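Local coordinates for GGDEF and EAL domain-containing protein (PDB 6PWK) that binds cyclic di-GMP, probably as a receptor of the LapD type that governs cell-surface adhesins and biofilm formation, at residues Ile271-Gly276 with Leu301-Pro306. Sequence-based numbering, arbitrary orientation.
With MG (magnesium ion), chain E; C2E (9,9'-[(2R,3R,3aS,5S,7aR,9R,10R,10aS,12S,14aR)-3,5,10,12-tetrahydroxy-5,12-dioxidooctahydro-2H,7H-difuro[3,2-d:3',2'-j][1,3,7,9,2,8]tetraoxadiphosphacyclododecine-2,9-diyl]bis(2-amino-1,9-dihydro-6H-purin-6-one)), chain C.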
loop_
_atom_site.group_PDB
_atom_site.type_symbol
_atom_site.label_atom_id
_atom_site.label_comp_id
_atom_site.label_asym_id
_atom_site.label_seq_id
_atom_site.Cartn_x
_atom_site.Cartn_y
_atom_site.Cartn_z
ATOM N N ILE A 271 -10.159 -17.227 17.678
ATOM C CA ILE A 271 -10.779 -16.349 16.691
ATOM C C ILE A 271 -9.861 -16.261 15.480
ATOM O O ILE A 271 -8.683 -15.906 15.609
ATOM C CB ILE A 271 -11.049 -14.953 17.271
ATOM C CG1 ILE A 271 -11.886 -15.050 18.547
ATOM C CG2 ILE A 271 -11.745 -14.078 16.240
ATOM C CD1 ILE A 271 -12.166 -13.706 19.180
ATOM N N ASN A 272 -10.399 -16.577 14.303
ATOM C CA ASN A 272 -9.639 -16.424 13.069
ATOM C C ASN A 272 -9.529 -14.950 12.692
ATOM O O ASN A 272 -10.484 -14.181 12.830
ATOM C CB ASN A 272 -10.298 -17.200 11.929
ATOM C CG ASN A 272 -10.255 -18.701 12.138
ATOM O OD1 ASN A 272 -9.219 -19.337 11.942
ATOM N ND2 ASN A 272 -11.387 -19.276 12.526
ATOM N N ILE A 273 -8.351 -14.561 12.210
ATOM C CA ILE A 273 -8.087 -13.199 11.763
ATOM C C ILE A 273 -7.578 -13.259 10.330
ATOM O O ILE A 273 -6.651 -14.019 10.029
ATOM C CB ILE A 273 -7.063 -12.483 12.667
ATOM C CG1 ILE A 273 -7.507 -12.526 14.131
ATOM C CG2 ILE A 273 -6.862 -11.046 12.210
ATOM C CD1 ILE A 273 -8.788 -11.770 14.409
ATOM N N ALA A 274 -8.179 -12.465 9.450
ATOM C CA ALA A 274 -7.722 -12.416 8.070
ATOM C C ALA A 274 -6.430 -11.610 7.965
ATOM O O ALA A 274 -6.109 -10.786 8.825
ATOM C CB ALA A 274 -8.797 -11.813 7.166
ATOM N N GLN A 275 -5.679 -11.864 6.889
ATOM C CA GLN A 275 -4.417 -11.156 6.695
ATOM C C GLN A 275 -4.646 -9.677 6.418
ATOM O O GLN A 275 -3.919 -8.822 6.938
ATOM C CB GLN A 275 -3.618 -11.797 5.559
ATOM C CG GLN A 275 -2.350 -11.035 5.195
ATOM C CD GLN A 275 -1.428 -11.823 4.284
ATOM O OE1 GLN A 275 -1.497 -13.051 4.223
ATOM N NE2 GLN A 275 -0.558 -11.119 3.571
ATOM N N GLY A 276 -5.657 -9.353 5.607
ATOM C CA GLY A 276 -5.948 -7.965 5.293
ATOM C C GLY A 276 -6.311 -7.122 6.496
ATOM O O GLY A 276 -6.192 -5.893 6.439
ATOM N N LEU A 301 -8.851 -15.651 25.121
ATOM C CA LEU A 301 -8.891 -15.306 23.704
ATOM C C LEU A 301 -7.604 -15.759 23.033
ATOM O O LEU A 301 -6.514 -15.306 23.399
ATOM C CB LEU A 301 -9.092 -13.802 23.506
ATOM C CG LEU A 301 -10.487 -13.234 23.771
ATOM C CD1 LEU A 301 -10.472 -11.720 23.667
ATOM C CD2 LEU A 301 -11.495 -13.822 22.803
ATOM N N HIS A 302 -7.734 -16.648 22.052
ATOM C CA HIS A 302 -6.633 -17.052 21.186
ATOM C C HIS A 302 -6.902 -16.497 19.794
ATOM O O HIS A 302 -7.963 -16.752 19.217
ATOM C CB HIS A 302 -6.490 -18.574 21.138
ATOM C CG HIS A 302 -6.019 -19.183 22.421
ATOM N ND1 HIS A 302 -5.765 -20.531 22.553
ATOM C CD2 HIS A 302 -5.753 -18.631 23.628
ATOM C CE1 HIS A 302 -5.363 -20.783 23.786
ATOM N NE2 HIS A 302 -5.347 -19.646 24.459
ATOM N N PHE A 303 -5.952 -15.737 19.261
ATOM C CA PHE A 303 -6.083 -15.152 17.933
ATOM C C PHE A 303 -5.357 -16.034 16.925
ATOM O O PHE A 303 -4.135 -16.187 16.994
ATOM C CB PHE A 303 -5.542 -13.723 17.908
ATOM C CG PHE A 303 -6.415 -12.740 18.634
ATOM C CD1 PHE A 303 -7.526 -12.192 18.016
ATOM C CD2 PHE A 303 -6.132 -12.373 19.940
ATOM C CE1 PHE A 303 -8.336 -11.292 18.683
ATOM C CE2 PHE A 303 -6.938 -11.472 20.612
ATOM C CZ PHE A 303 -8.042 -10.931 19.983
ATOM N N GLU A 304 -6.114 -16.615 15.996
ATOM C CA GLU A 304 -5.563 -17.532 15.004
ATOM C C GLU A 304 -5.117 -16.722 13.792
ATOM O O GLU A 304 -5.947 -16.160 13.070
ATOM C CB GLU A 304 -6.591 -18.593 14.624
ATOM C CG GLU A 304 -5.973 -19.917 14.209
ATOM C CD GLU A 304 -6.848 -21.107 14.558
ATOM O OE1 GLU A 304 -7.618 -21.562 13.687
ATOM O OE2 GLU A 304 -6.772 -21.584 15.711
ATOM N N ILE A 305 -3.813 -16.667 13.570
ATOM C CA ILE A 305 -3.207 -15.849 12.523
ATOM C C ILE A 305 -2.709 -16.776 11.421
ATOM O O ILE A 305 -1.994 -17.741 11.718
ATOM C CB ILE A 305 -2.054 -14.989 13.072
ATOM C CG1 ILE A 305 -2.565 -14.077 14.190
ATOM C CG2 ILE A 305 -1.420 -14.178 11.962
ATOM C CD1 ILE A 305 -1.475 -13.308 14.896
ATOM N N PRO A 306 -3.056 -16.529 10.157
ATOM C CA PRO A 306 -2.585 -17.408 9.082
ATOM C C PRO A 306 -1.073 -17.343 8.938
ATOM O O PRO A 306 -0.443 -16.319 9.210
ATOM C CB PRO A 306 -3.289 -16.854 7.834
ATOM C CG PRO A 306 -4.423 -16.025 8.357
ATOM C CD PRO A 306 -3.929 -15.460 9.650
HETATM MG MG MG E . -8.306 -21.445 11.643
HETATM P P1 C2E C . -10.134 -22.611 8.785
HETATM O O2P C2E C . -9.265 -21.882 9.774
HETATM O O1P C2E C . -9.266 -23.712 8.244
HETATM O "O5'" C2E C . -11.376 -23.383 9.521
HETATM C "C5'" C2E C . -11.546 -24.739 9.268
HETATM C "C4'" C2E C . -12.614 -24.852 8.146
HETATM O "O4'" C2E C . -12.754 -26.090 7.775
HETATM C "C3'" C2E C . -14.009 -24.470 8.673
HETATM O "O3'" C2E C . -14.795 -24.293 7.596
HETATM C "C2'" C2E C . -14.422 -25.783 9.357
HETATM O "O2'" C2E C . -15.895 -25.803 9.580
HETATM C "C1'" C2E C . -14.149 -26.615 8.393
HETATM N N9 C2E C . -13.914 -28.011 8.659
HETATM C C8 C2E C . -13.737 -27.952 10.002
HETATM N N7 C2E C . -13.489 -29.220 10.418
HETATM C C5 C2E C . -13.502 -30.027 9.363
HETATM C C6 C2E C . -13.287 -31.538 9.165
HETATM O O6 C2E C . -13.060 -32.260 10.076
HETATM N N1 C2E C . -13.369 -32.101 7.852
HETATM C C2 C2E C . -13.643 -31.282 6.699
HETATM N N2 C2E C . -13.735 -31.802 5.338
HETATM N N3 C2E C . -13.835 -29.859 6.921
HETATM C C4 C2E C . -13.757 -29.265 8.280
HETATM P P11 C2E C . -15.610 -22.848 7.625
HETATM O O21 C2E C . -16.671 -22.657 8.676
HETATM O O11 C2E C . -16.332 -22.749 6.306
HETATM O O5A C2E C . -14.361 -21.768 7.633
HETATM C C5A C2E C . -13.721 -21.683 6.389
HETATM C C4A C2E C . -12.691 -20.628 6.425
HETATM O O4A C2E C . -13.265 -19.460 6.529
HETATM C C3A C2E C . -11.702 -20.814 7.777
HETATM O O3A C2E C . -10.544 -21.716 7.452
HETATM C C2A C2E C . -11.301 -19.691 8.053
HETATM O O2A C2E C . -10.024 -19.397 7.309
HETATM C C1A C2E C . -12.494 -18.693 7.579
HETATM N N91 C2E C . -13.256 -18.370 8.599
HETATM C C81 C2E C . -14.254 -19.059 9.174
HETATM N N71 C2E C . -14.712 -18.289 10.179
HETATM C C51 C2E C . -14.005 -17.163 10.209
HETATM C C61 C2E C . -14.069 -15.937 11.113
HETATM O O61 C2E C . -14.874 -15.913 11.974
HETATM N N11 C2E C . -13.172 -14.838 10.926
HETATM C C21 C2E C . -12.196 -14.881 9.874
HETATM N N21 C2E C . -11.286 -13.760 9.686
HETATM N N31 C2E C . -12.142 -16.064 9.013
HETATM C C41 C2E C . -13.083 -17.206 9.216
#
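Asn272 and Glu304 reach side by side to one magnesium ion from neighbouring parallel strands of the EAL domain, a modified TIM barrel. A right-handed beta-alpha-beta crossover through helix 281-292 joins the two strands. The two side chains point the same way, with the planes of amide and carboxylate 79° apart. Glu304 CG lies roughly anti to the backbone N (chi1 -150°), and a bend at chi2 brings OE1 to the magnesium at 2.2 Å. The other carboxylate oxygen is occupied by Lys355 in a salt bridge and by Tyr353 in a hydrogen bond, which fixes the rotation of the group. Glu218, Asp334 and a phosphate oxygen of cyclic di-GMP, O2P, also bind the ion, O2P at 2.1 Å.

Backbone bonds set this pairing: Ile271 N gives to His302 O at 2.7 Å, its O receives Glu304 N, and Ile273 N gives to Glu304 O at 3.0 Å. On the other face of the sheet, Ile271 and Phe303 turn to the helices outside the barrel. There Ile271 CD1 meets Leu301 CD2 at 3.7 Å, and CG1 of Ile273, anti to its own carbonyl carbon (chi1 -54°), carries CD1 to the edge of the Phe303 ring, near its plane. Helices 245-261 and 281-292 close over this apolar layer. Beyond the strands, Pro306 lies against Ile273, with CD and CG beside that residue's carbonyl oxygen. One guanine of the ligand comes up to the strand end, where its amino nitrogen N21 lies 3.3 Å from Asn272 O.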